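Local coordinates for BluB-like flavoprotein (Clostridium difficile 630, PDB 3EO8) that probably acts as an FMN-dependent oxidoreductase of the nitroreductase family, binding flavin mononucleotide in a two-subunit assembly, at residues K52-D55 against L56-I60; V63-K66 against K67-I71; E70-V73 against E74-K77; S165-Y168 against A169-E172. All coordinates share one frame; numbering follows the deposited sequence. Where two conformers were deposited one is given.

How the contacts relate
Followed from the N terminus, the first three contacts run in series along helix 54-75. Each joins residues that follow one another directly, and none closes a long loop or crosses another. Contact 1 starts the helix just after strand 47-51, contact 2 takes its middle, and contact 3 overlaps contact 2 through E70 and I71 and leads to its far end. Contact 4 comes much later, where the chain leaves strand 159-163 and turns into helix 170-181. It ties back to the long helix through a salt bridge, K67 NZ to E172 OE2 at 2.8 Å, and through packing of I71 CD1 on Y168 CD1 at 3.9 Å.

Contact 1 (K52-D55 against L56-I60); sequences KRRD and LMEKI
R53 O takes the amide of M57 in a nearly straight bond (N to O 3.2 Å, 169° at the hydrogen), and one residue further on R54 O takes E58 N at 2.9 Å, so the first turn of the helix is wound with R53 at its N-cap. L56 N also leans on R53 O, but weakly. D55 O accepts K59 N, completing the next rung.

The salt bridge between the segments joins D55 OD2 to K59 NZ at 2.6 Å. The carboxylate oxygen offers its anti lone pair, the one pointing away from OD1. D55 has its CG wedged between backbone N and carbonyl carbon (chi1 77°), while the lysine climbs straight over D55 O and bends only at its last torsion to bring NZ down onto the acid. A water also bridges K59 NZ and the backbone O of D55, accepting from the first and donating to the second.

On another flank R54 folds back over M57, a selenomethionine. Kinks at chi2 and chi3 turn the guanidinium so that SE sits 3.8 Å above one face, toward the rim, and CE comes within 3.6 Å of NH1. E58 OE2 lies at the edge of the same group, 4.2 Å from NH2, near enough for a probable weak attraction, beyond salt-bridge distance. What fixes the guanidinium is the carbonyls of L98 and A100.

M57 packs on I51 of strand 47-51 and L103 of strand 102-108, whereas L56 and K59 face V176 on helix 170-181; L56 also meets I218 of the second subunit.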
loop_
_atom_site.group_PDB
_atom_site.type_symbol
_atom_site.label_atom_id
_atom_site.label_comp_id
_atom_site.label_asym_id
_atom_site.label_seq_id
_atom_site.Cartn_x
_atom_site.Cartn_y
_atom_site.Cartn_z
ATOM N N LYS A 52 -10.236 16.705 15.072
ATOM C CA LYS A 52 -11.658 16.890 15.309
ATOM C C LYS A 52 -12.057 18.371 15.260
ATOM O O LYS A 52 -13.255 18.692 15.282
ATOM C CB LYS A 52 -12.054 16.276 16.662
ATOM C CG LYS A 52 -12.073 14.748 16.686
ATOM C CD LYS A 52 -12.324 14.225 18.102
ATOM C CE LYS A 52 -12.235 12.720 18.208
ATOM N NZ LYS A 52 -12.603 12.317 19.596
ATOM N N ARG A 53 -11.071 19.257 15.161
ATOM C CA ARG A 53 -11.347 20.695 15.211
ATOM C C ARG A 53 -12.003 21.133 13.903
ATOM O O ARG A 53 -11.404 21.074 12.845
ATOM C CB ARG A 53 -10.055 21.483 15.477
ATOM C CG ARG A 53 -10.295 22.900 15.960
ATOM C CD ARG A 53 -9.061 23.784 15.794
ATOM N NE ARG A 53 -7.952 23.380 16.651
ATOM C CZ ARG A 53 -6.665 23.620 16.406
ATOM N NH1 ARG A 53 -6.276 24.232 15.292
ATOM N NH2 ARG A 53 -5.753 23.218 17.270
ATOM N N ARG A 54 -13.263 21.573 13.985
ATOM C CA ARG A 54 -14.047 21.866 12.765
ATOM C C ARG A 54 -13.395 22.933 11.921
ATOM O O ARG A 54 -13.349 22.807 10.697
ATOM C CB ARG A 54 -15.476 22.334 13.037
ATOM C CG ARG A 54 -16.398 21.354 13.704
ATOM C CD ARG A 54 -16.554 20.048 12.928
ATOM N NE ARG A 54 -16.710 20.170 11.485
ATOM C CZ ARG A 54 -16.901 19.117 10.682
ATOM N NH1 ARG A 54 -16.994 17.886 11.194
ATOM N NH2 ARG A 54 -16.990 19.294 9.356
ATOM N N ASP A 55 -12.877 23.982 12.555
ATOM C CA ASP A 55 -12.379 25.088 11.758
ATOM C C ASP A 55 -11.149 24.692 10.967
ATOM O O ASP A 55 -10.909 25.253 9.911
ATOM C CB ASP A 55 -12.095 26.329 12.592
ATOM C CG ASP A 55 -10.820 26.212 13.359
ATOM O OD1 ASP A 55 -10.839 25.508 14.389
ATOM O OD2 ASP A 55 -9.797 26.792 12.900
ATOM N N LEU A 56 -10.329 23.787 11.504
ATOM C CA LEU A 56 -9.162 23.294 10.767
ATOM C C LEU A 56 -9.607 22.434 9.579
ATOM O O LEU A 56 -9.077 22.538 8.481
ATOM C CB LEU A 56 -8.245 22.515 11.721
ATOM C CG LEU A 56 -6.986 21.872 11.178
ATOM C CD1 LEU A 56 -6.148 22.849 10.351
ATOM C CD2 LEU A 56 -6.189 21.325 12.360
HETATM N N MSE A 57 -10.606 21.588 9.794
HETATM C CA MSE A 57 -11.186 20.792 8.692
HETATM C C MSE A 57 -11.698 21.707 7.583
HETATM O O MSE A 57 -11.537 21.412 6.396
HETATM C CB MSE A 57 -12.326 19.894 9.223
HETATM C CG MSE A 57 -11.813 18.757 10.061
HETATM SE SE MSE A 57 -13.198 17.828 11.080
HETATM C CE MSE A 57 -13.933 16.868 9.596
ATOM N N GLU A 58 -12.282 22.841 7.949
ATOM C CA GLU A 58 -12.816 23.749 6.937
ATOM C C GLU A 58 -11.682 24.485 6.250
ATOM O O GLU A 58 -11.744 24.773 5.048
ATOM C CB GLU A 58 -13.758 24.776 7.563
ATOM C CG GLU A 58 -14.999 24.151 8.191
ATOM C CD GLU A 58 -16.044 23.729 7.176
ATOM O OE1 GLU A 58 -15.879 24.066 5.972
ATOM O OE2 GLU A 58 -17.036 23.067 7.589
ATOM N N LYS A 59 -10.652 24.845 7.021
ATOM C CA LYS A 59 -9.490 25.495 6.445
ATOM C C LYS A 59 -8.793 24.615 5.414
ATOM O O LYS A 59 -8.316 25.098 4.399
ATOM C CB LYS A 59 -8.516 25.951 7.551
ATOM C CG LYS A 59 -8.997 27.219 8.251
ATOM C CD LYS A 59 -8.174 27.572 9.472
ATOM C CE LYS A 59 -8.675 28.868 10.147
ATOM N NZ LYS A 59 -9.852 28.597 11.030
ATOM N N ILE A 60 -8.746 23.323 5.679
ATOM C CA ILE A 60 -8.100 22.350 4.779
ATOM C C ILE A 60 -8.943 22.284 3.493
ATOM O O ILE A 60 -8.432 22.290 2.389
ATOM C CB ILE A 60 -7.926 21.000 5.495
ATOM C CG1 ILE A 60 -6.811 21.110 6.557
ATOM C CG2 ILE A 60 -7.597 19.867 4.520
ATOM C CD1 ILE A 60 -6.807 19.960 7.553
HETATM O O HOH W 1 -12.436 27.928 9.384
#

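Contact 2 (V63-K66 against K67-I71). With ACT (acetate ion), chain I.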
loop_
_atom_site.group_PDB
_atom_site.type_symbol
_atom_site.label_atom_id
_atom_site.label_comp_id
_atom_site.label_asym_id
_atom_site.label_seq_id
_atom_site.Cartn_x
_atom_site.Cartn_y
_atom_site.Cartn_z
ATOM N N VAL A 63 -8.273 25.260 1.145
ATOM C CA VAL A 63 -7.042 25.236 0.321
ATOM C C VAL A 63 -7.145 24.193 -0.799
ATOM O O VAL A 63 -6.573 24.371 -1.884
ATOM C CB VAL A 63 -5.695 25.028 1.122
ATOM C CG1 VAL A 63 -5.444 26.187 2.090
ATOM C CG2 VAL A 63 -5.625 23.653 1.774
ATOM N N ILE A 64 -7.907 23.126 -0.552
ATOM C CA ILE A 64 -8.184 22.144 -1.599
ATOM C C ILE A 64 -8.996 22.822 -2.718
ATOM O O ILE A 64 -8.632 22.785 -3.923
ATOM C CB ILE A 64 -8.925 20.925 -1.046
ATOM C CG1 ILE A 64 -8.016 20.127 -0.093
ATOM C CG2 ILE A 64 -9.445 20.029 -2.233
ATOM C CD1 ILE A 64 -8.761 19.022 0.795
ATOM N N THR A 65 -10.041 23.515 -2.316
ATOM C CA THR A 65 -10.872 24.283 -3.271
ATOM C C THR A 65 -10.074 25.324 -4.064
ATOM O O THR A 65 -10.187 25.423 -5.310
ATOM C CB THR A 65 -12.036 24.935 -2.522
ATOM O OG1 THR A 65 -12.862 23.902 -1.977
ATOM C CG2 THR A 65 -12.848 25.839 -3.472
ATOM N N LYS A 66 -9.223 26.075 -3.375
ATOM C CA LYS A 66 -8.471 27.125 -4.018
ATOM C C LYS A 66 -7.528 26.541 -5.059
ATOM O O LYS A 66 -7.397 27.059 -6.166
ATOM C CB LYS A 66 -7.697 27.908 -2.965
ATOM C CG LYS A 66 -6.952 29.099 -3.490
ATOM C CD LYS A 66 -6.245 29.809 -2.380
ATOM C CE LYS A 66 -5.497 31.032 -2.897
ATOM N NZ LYS A 66 -5.076 31.852 -1.731
ATOM N N LYS A 67 -6.848 25.468 -4.703
ATOM C CA LYS A 67 -5.947 24.790 -5.642
ATOM C C LYS A 67 -6.751 24.206 -6.802
ATOM O O LYS A 67 -6.360 24.319 -7.939
ATOM C CB LYS A 67 -5.161 23.681 -4.932
ATOM C CG LYS A 67 -3.922 23.205 -5.692
ATOM C CD LYS A 67 -2.743 24.157 -5.526
ATOM C CE LYS A 67 -1.534 23.617 -6.287
ATOM N NZ LYS A 67 -0.248 24.328 -5.954
ATOM N N GLN A 68 -7.869 23.554 -6.478
ATOM C CA GLN A 68 -8.816 23.070 -7.512
ATOM C C GLN A 68 -9.213 24.158 -8.497
ATOM O O GLN A 68 -9.248 23.928 -9.698
ATOM C CB GLN A 68 -10.099 22.531 -6.879
ATOM C CG GLN A 68 -11.109 22.010 -7.879
ATOM C CD GLN A 68 -12.509 22.041 -7.304
ATOM O OE1 GLN A 68 -12.790 22.828 -6.391
ATOM N NE2 GLN A 68 -13.398 21.220 -7.856
ATOM N N GLN A 69 -9.533 25.343 -7.989
ATOM C CA GLN A 69 -9.985 26.399 -8.866
ATOM C C GLN A 69 -8.892 26.864 -9.840
ATOM O O GLN A 69 -9.196 27.205 -10.975
ATOM C CB GLN A 69 -10.532 27.551 -8.057
ATOM C CG GLN A 69 -11.820 27.217 -7.322
ATOM C CD GLN A 69 -13.008 26.929 -8.226
ATOM O OE1 GLN A 69 -13.161 27.513 -9.293
ATOM N NE2 GLN A 69 -13.868 26.026 -7.780
ATOM N N GLU A 70 -7.633 26.874 -9.402
ATOM C CA GLU A 70 -6.526 27.228 -10.282
ATOM C C GLU A 70 -6.454 26.259 -11.455
ATOM O O GLU A 70 -6.192 26.687 -12.589
ATOM C CB GLU A 70 -5.193 27.199 -9.522
ATOM C CG GLU A 70 -5.112 28.158 -8.356
ATOM C CD GLU A 70 -3.843 27.948 -7.527
ATOM O OE1 GLU A 70 -2.986 27.111 -7.936
ATOM O OE2 GLU A 70 -3.712 28.643 -6.485
ATOM N N ILE A 71 -6.704 24.973 -11.185
ATOM C CA ILE A 71 -6.756 23.959 -12.241
ATOM C C ILE A 71 -7.994 24.161 -13.150
ATOM O O ILE A 71 -7.858 24.189 -14.360
ATOM C CB ILE A 71 -6.731 22.524 -11.685
ATOM C CG1 ILE A 71 -5.426 22.271 -10.897
ATOM C CG2 ILE A 71 -6.868 21.570 -12.806
ATOM C CD1 ILE A 71 -5.448 21.025 -9.969
HETATM C C ACT I . 1.323 20.679 -4.262
HETATM O O ACT I . 1.067 19.907 -3.321
HETATM O OXT ACT I . 0.753 21.801 -4.224
HETATM C CH3 ACT I . 2.251 20.284 -5.386
HETATM O O HOH W 2 -14.317 22.947 -4.242
#
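K66, K67 and T65 carry most of this turn in the middle of the helix, and each meets residues three or four places away. K66 runs out extended, and its contribution is mainly backbone: its O accepts E70 N at 3.2 Å, with the donor tilted out of the carbonyl plane. E70 lays its CG against the same oxygen at 3.4 Å. Its carboxylate and the lysine ammonium carry opposite charges, but K66 NZ and E70 OE2 remain 5.9 Å apart, so any attraction is probably slight.

K67 donates its amide to V63 O at 3.0 Å and sets CB against that oxygen. Beyond CB the chain heads away from V63-K66: CG stands opposite the backbone N (chi1 -163°) and a bend at chi2 (79°) swings NZ out to an acetate, bonding OXT at 3.2 Å. The acetate probably came from the crystallisation liquor; the stronger partner of NZ is the carboxylate of E172.

T65 O receives Q69 N at 2.8 Å, and Q69, folded back at chi2, lays its CG against that oxygen. The T65 hydroxyl and Q68 OE1 share a water, which donates to the glutamine oxygen at 2.6 Å; A61 O, one turn back, is a further partner of OG1.

I64 and V63 pack on I173 of helix 170-181, Q68 reaches F86 and V90 of helix 80-93, and Y168, in the loop before helix 170-181, touches both I64 and Q68. The segment is thus wedged between two helices.

Contact 3 (E70-V73 against E74-K77); sequences EILV and EMDK
D76 lays its flat carboxylate beside the carbonyl of L72, CG 3.4 Å from L72 O; both being acceptors, they merely adjoin, and the acid's real partner is R87, which salt-bridges OD2. The other flat group, the E74 carboxylate, is approached at its oxygens. A water donates to OE2 and, more closely, to E70 O (2.6 Å), spanning one turn, while K77 NZ reaches OE1 at 3.4 Å in a weak salt bridge. To get there K77 runs extended, outward and back toward E74, and rests its CE 3.4 Å from V73 O.

Under this polar surface the backbone keeps its i to i+4 rungs: M75 N to I71 O and D76 N to L72 O, both 2.9 Å. I71 and the selenomethionine M75 point the same way, CG2 against SE at 3.8 Å. A bend at chi3 (82°) carries the methyl of M75 away from I71; the M75 side chain also packs against L121 of the second subunit.

L72 packs on F86, and M75 and D76 on A83, contacts that descend helix 80-93 as they ascend helix 54-75. That is the pairing of an antiparallel helical hairpin, with its other flank in the dimer interface.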
loop_
_atom_site.group_PDB
_atom_site.type_symbol
_atom_site.label_atom_id
_atom_site.label_comp_id
_atom_site.label_asym_id
_atom_site.label_seq_id
_atom_site.Cartn_x
_atom_site.Cartn_y
_atom_site.Cartn_z
ATOM N N GLU A 70 -7.633 26.874 -9.402
ATOM C CA GLU A 70 -6.526 27.228 -10.282
ATOM C C GLU A 70 -6.454 26.259 -11.455
ATOM O O GLU A 70 -6.192 26.687 -12.589
ATOM C CB GLU A 70 -5.193 27.199 -9.522
ATOM C CG GLU A 70 -5.112 28.158 -8.356
ATOM C CD GLU A 70 -3.843 27.948 -7.527
ATOM O OE1 GLU A 70 -2.986 27.111 -7.936
ATOM O OE2 GLU A 70 -3.712 28.643 -6.485
ATOM N N ILE A 71 -6.704 24.973 -11.185
ATOM C CA ILE A 71 -6.756 23.959 -12.241
ATOM C C ILE A 71 -7.994 24.161 -13.150
ATOM O O ILE A 71 -7.858 24.189 -14.360
ATOM C CB ILE A 71 -6.731 22.524 -11.685
ATOM C CG1 ILE A 71 -5.426 22.271 -10.897
ATOM C CG2 ILE A 71 -6.868 21.570 -12.806
ATOM C CD1 ILE A 71 -5.448 21.025 -9.969
ATOM N N LEU A 72 -9.171 24.369 -12.548
ATOM C CA LEU A 72 -10.417 24.541 -13.293
ATOM C C LEU A 72 -10.410 25.700 -14.301
ATOM O O LEU A 72 -10.923 25.572 -15.422
ATOM C CB LEU A 72 -11.609 24.690 -12.319
ATOM C CG LEU A 72 -12.068 23.401 -11.657
ATOM C CD1 LEU A 72 -13.084 23.681 -10.556
ATOM C CD2 LEU A 72 -12.644 22.396 -12.673
ATOM N N VAL A 73 -9.881 26.854 -13.910
ATOM C CA VAL A 73 -9.853 28.002 -14.817
ATOM C C VAL A 73 -8.994 27.708 -16.038
ATOM O O VAL A 73 -9.237 28.250 -17.117
ATOM C CB VAL A 73 -9.361 29.307 -14.148
ATOM C CG1 VAL A 73 -10.398 29.824 -13.169
ATOM C CG2 VAL A 73 -8.004 29.104 -13.484
ATOM N N GLU A 74 -7.998 26.850 -15.897
ATOM C CA GLU A 74 -7.240 26.429 -17.090
ATOM C C GLU A 74 -7.954 25.302 -17.879
ATOM O O GLU A 74 -7.880 25.263 -19.108
ATOM C CB GLU A 74 -5.846 25.976 -16.699
ATOM C CG GLU A 74 -5.077 27.030 -15.940
ATOM C CD GLU A 74 -4.803 28.293 -16.717
ATOM O OE1 GLU A 74 -4.709 28.249 -17.962
ATOM O OE2 GLU A 74 -4.648 29.337 -16.049
HETATM N N MSE A 75 -8.612 24.393 -17.179
HETATM C CA MSE A 75 -9.319 23.285 -17.816
HETATM C C MSE A 75 -10.450 23.827 -18.672
HETATM O O MSE A 75 -10.709 23.299 -19.760
HETATM C CB MSE A 75 -9.914 22.322 -16.800
HETATM C CG MSE A 75 -8.900 21.380 -16.119
HETATM SE SE MSE A 75 -9.756 20.194 -14.933
HETATM C CE MSE A 75 -10.334 18.865 -16.264
ATOM N N ASP A 76 -11.119 24.883 -18.204
ATOM C CA ASP A 76 -12.245 25.439 -18.942
ATOM C C ASP A 76 -11.835 25.953 -20.306
ATOM O O ASP A 76 -12.667 26.020 -21.213
ATOM C CB ASP A 76 -12.896 26.602 -18.185
ATOM C CG ASP A 76 -13.858 26.142 -17.077
ATOM O OD1 ASP A 76 -14.446 25.042 -17.191
ATOM O OD2 ASP A 76 -14.031 26.906 -16.108
ATOM N N LYS A 77 -10.585 26.359 -20.452
ATOM C CA LYS A 77 -10.096 26.868 -21.736
ATOM C C LYS A 77 -9.896 25.747 -22.775
ATOM O O LYS A 77 -9.812 26.025 -23.976
ATOM C CB LYS A 77 -8.775 27.606 -21.549
ATOM C CG LYS A 77 -8.808 28.773 -20.539
ATOM C CD LYS A 77 -7.394 29.324 -20.238
ATOM C CE LYS A 77 -7.408 30.298 -19.046
ATOM N NZ LYS A 77 -6.207 31.144 -18.938
HETATM O O HOH W 3 -4.901 28.980 -12.798
#

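Contact 4 (S165-Y168 against A169-E172); sequences SQNY and AADE. With FMN (flavin mononucleotide), chain G; ACT (acetate ion), chain I.
A169 N donates to Q166 O at 2.8 Å, and A170 N to N167 O at 3.1 Å, the latter from well above the carbonyl plane; both are three-residue steps, so the chain coils tightly before helix 170-181 begins. N167 OD1 looks onto the methyl of A170. Y168 stands with CG between backbone N and carbonyl carbon (chi1 55°), which brings the ring obliquely against the amide of A169, CD1 to N 3.4 Å.

Further out, Q166 NE2 weakly bonds N167 OD1 but also reaches L163 O, and N167 ND2 is tied to G191 O on strand 189-197. These hold the turn on the sheet side, while Y168 leans on Q68 of helix 54-75 and on L132 of the second subunit.

At one end S165 meets the flavin: its N donates to FMN O4 at 3.0 Å, and OG lies 2.7 Å from the same oxygen, with T94 and F93 O near it as well. At the other, D171 N gives an almost straight bond (168°) to an acetate, probably from the crystallisation liquor and attracted by amides at the helix N terminus. The S165 grip on O4 belongs to the FMN pocket of this nitroreductase fold.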
loop_
_atom_site.group_PDB
_atom_site.type_symbol
_atom_site.label_atom_id
_atom_site.label_comp_id
_atom_site.label_asym_id
_atom_site.label_seq_id
_atom_site.Cartn_x
_atom_site.Cartn_y
_atom_site.Cartn_z
ATOM N N SER A 165 -7.306 11.832 -3.273
ATOM C CA SER A 165 -7.679 12.741 -4.367
ATOM C C SER A 165 -7.344 14.201 -4.049
ATOM O O SER A 165 -7.313 15.022 -4.930
ATOM C CB SER A 165 -9.161 12.624 -4.739
ATOM O OG SER A 165 -10.000 12.924 -3.655
ATOM N N GLN A 166 -7.101 14.518 -2.786
ATOM C CA GLN A 166 -6.704 15.872 -2.413
ATOM C C GLN A 166 -5.255 16.226 -2.746
ATOM O O GLN A 166 -4.859 17.376 -2.559
ATOM C CB GLN A 166 -6.914 16.066 -0.903
ATOM C CG GLN A 166 -5.913 15.353 -0.005
ATOM C CD GLN A 166 -6.109 13.845 0.075
ATOM O OE1 GLN A 166 -7.204 13.336 -0.182
ATOM N NE2 GLN A 166 -5.046 13.112 0.466
ATOM N N ASN A 167 -4.450 15.259 -3.168
ATOM C CA ASN A 167 -2.994 15.416 -3.070
ATOM C C ASN A 167 -2.365 16.371 -4.078
ATOM O O ASN A 167 -1.222 16.761 -3.878
ATOM C CB ASN A 167 -2.258 14.062 -3.081
ATOM C CG ASN A 167 -2.400 13.289 -1.761
ATOM O OD1 ASN A 167 -2.694 13.846 -0.713
ATOM N ND2 ASN A 167 -2.189 11.993 -1.832
ATOM N N TYR A 168 -3.097 16.809 -5.094
ATOM C CA TYR A 168 -2.639 17.947 -5.906
ATOM C C TYR A 168 -2.503 19.221 -5.026
ATOM O O TYR A 168 -1.835 20.180 -5.438
ATOM C CB TYR A 168 -3.518 18.231 -7.154
ATOM C CG TYR A 168 -4.986 18.446 -6.868
ATOM C CD1 TYR A 168 -5.445 19.631 -6.305
ATOM C CD2 TYR A 168 -5.919 17.450 -7.133
ATOM C CE1 TYR A 168 -6.772 19.816 -6.013
ATOM C CE2 TYR A 168 -7.250 17.641 -6.866
ATOM C CZ TYR A 168 -7.678 18.810 -6.282
ATOM O OH TYR A 168 -9.020 18.997 -5.998
ATOM N N ALA A 169 -3.116 19.208 -3.842
ATOM C CA ALA A 169 -3.015 20.306 -2.867
ATOM C C ALA A 169 -2.305 19.911 -1.556
ATOM O O ALA A 169 -2.425 20.599 -0.548
ATOM C CB ALA A 169 -4.405 20.831 -2.526
ATOM N N ALA A 170 -1.554 18.831 -1.583
ATOM C CA ALA A 170 -0.892 18.320 -0.378
ATOM C C ALA A 170 0.004 19.360 0.291
ATOM O O ALA A 170 -0.022 19.507 1.528
ATOM C CB ALA A 170 -0.110 17.042 -0.698
ATOM N N ASP A 171 0.806 20.065 -0.501
ATOM C CA ASP A 171 1.689 21.057 0.072
ATOM C C ASP A 171 0.923 22.130 0.825
ATOM O O ASP A 171 1.344 22.605 1.888
ATOM C CB ASP A 171 2.505 21.757 -1.002
ATOM C CG ASP A 171 3.506 20.853 -1.706
ATOM O OD1 ASP A 171 3.561 19.633 -1.434
ATOM O OD2 ASP A 171 4.267 21.387 -2.568
ATOM N N GLU A 172 -0.209 22.539 0.264
ATOM C CA GLU A 172 -1.018 23.601 0.832
ATOM C C GLU A 172 -1.733 23.151 2.089
ATOM O O GLU A 172 -1.892 23.932 3.010
ATOM C CB GLU A 172 -2.045 24.086 -0.178
ATOM C CG GLU A 172 -1.396 24.879 -1.323
ATOM C CD GLU A 172 -0.724 24.057 -2.384
ATOM O OE1 GLU A 172 -0.866 22.823 -2.422
ATOM O OE2 GLU A 172 -0.020 24.668 -3.232
HETATM N N1 FMN G . -12.558 7.381 -2.418
HETATM C C2 FMN G . -12.947 8.695 -2.521
HETATM O O2 FMN G . -14.138 9.034 -2.504
HETATM N N3 FMN G . -11.998 9.674 -2.629
HETATM C C4 FMN G . -10.664 9.400 -2.698
HETATM O O4 FMN G . -9.843 10.342 -2.778
HETATM C C4A FMN G . -10.261 8.075 -2.595
HETATM N N5 FMN G . -8.915 7.761 -2.620
HETATM C C5A FMN G . -8.505 6.453 -2.479
HETATM C C6 FMN G . -7.147 6.186 -2.475
HETATM C C7 FMN G . -6.712 4.881 -2.322
HETATM C C7M FMN G . -5.285 4.693 -1.927
HETATM C C8 FMN G . -7.646 3.854 -2.147
HETATM C C8M FMN G . -7.194 2.532 -1.591
HETATM C C9 FMN G . -9.003 4.137 -2.145
HETATM C C9A FMN G . -9.450 5.439 -2.303
HETATM N N10 FMN G . -10.807 5.756 -2.339
HETATM C C10 FMN G . -11.208 7.074 -2.427
HETATM C "C1'" FMN G . -11.875 4.697 -2.253
HETATM C "C2'" FMN G . -12.113 3.975 -3.578
HETATM O "O2'" FMN G . -12.853 4.804 -4.467
HETATM C "C3'" FMN G . -12.894 2.698 -3.301
HETATM O "O3'" FMN G . -12.102 1.856 -2.471
HETATM C "C4'" FMN G . -13.357 1.928 -4.534
HETATM O "O4'" FMN G . -14.242 2.703 -5.324
HETATM C "C5'" FMN G . -14.063 0.645 -4.077
HETATM O "O5'" FMN G . -15.206 0.995 -3.320
HETATM P P FMN G . -15.416 0.317 -1.863
HETATM O O1P FMN G . -16.697 0.822 -1.267
HETATM O O2P FMN G . -14.219 0.769 -1.042
HETATM O O3P FMN G . -15.398 -1.204 -1.934
HETATM C C ACT I . 1.323 20.679 -4.262
HETATM O O ACT I . 1.067 19.907 -3.321
HETATM O OXT ACT I . 0.753 21.801 -4.224
HETATM C CH3 ACT I . 2.251 20.284 -5.386
#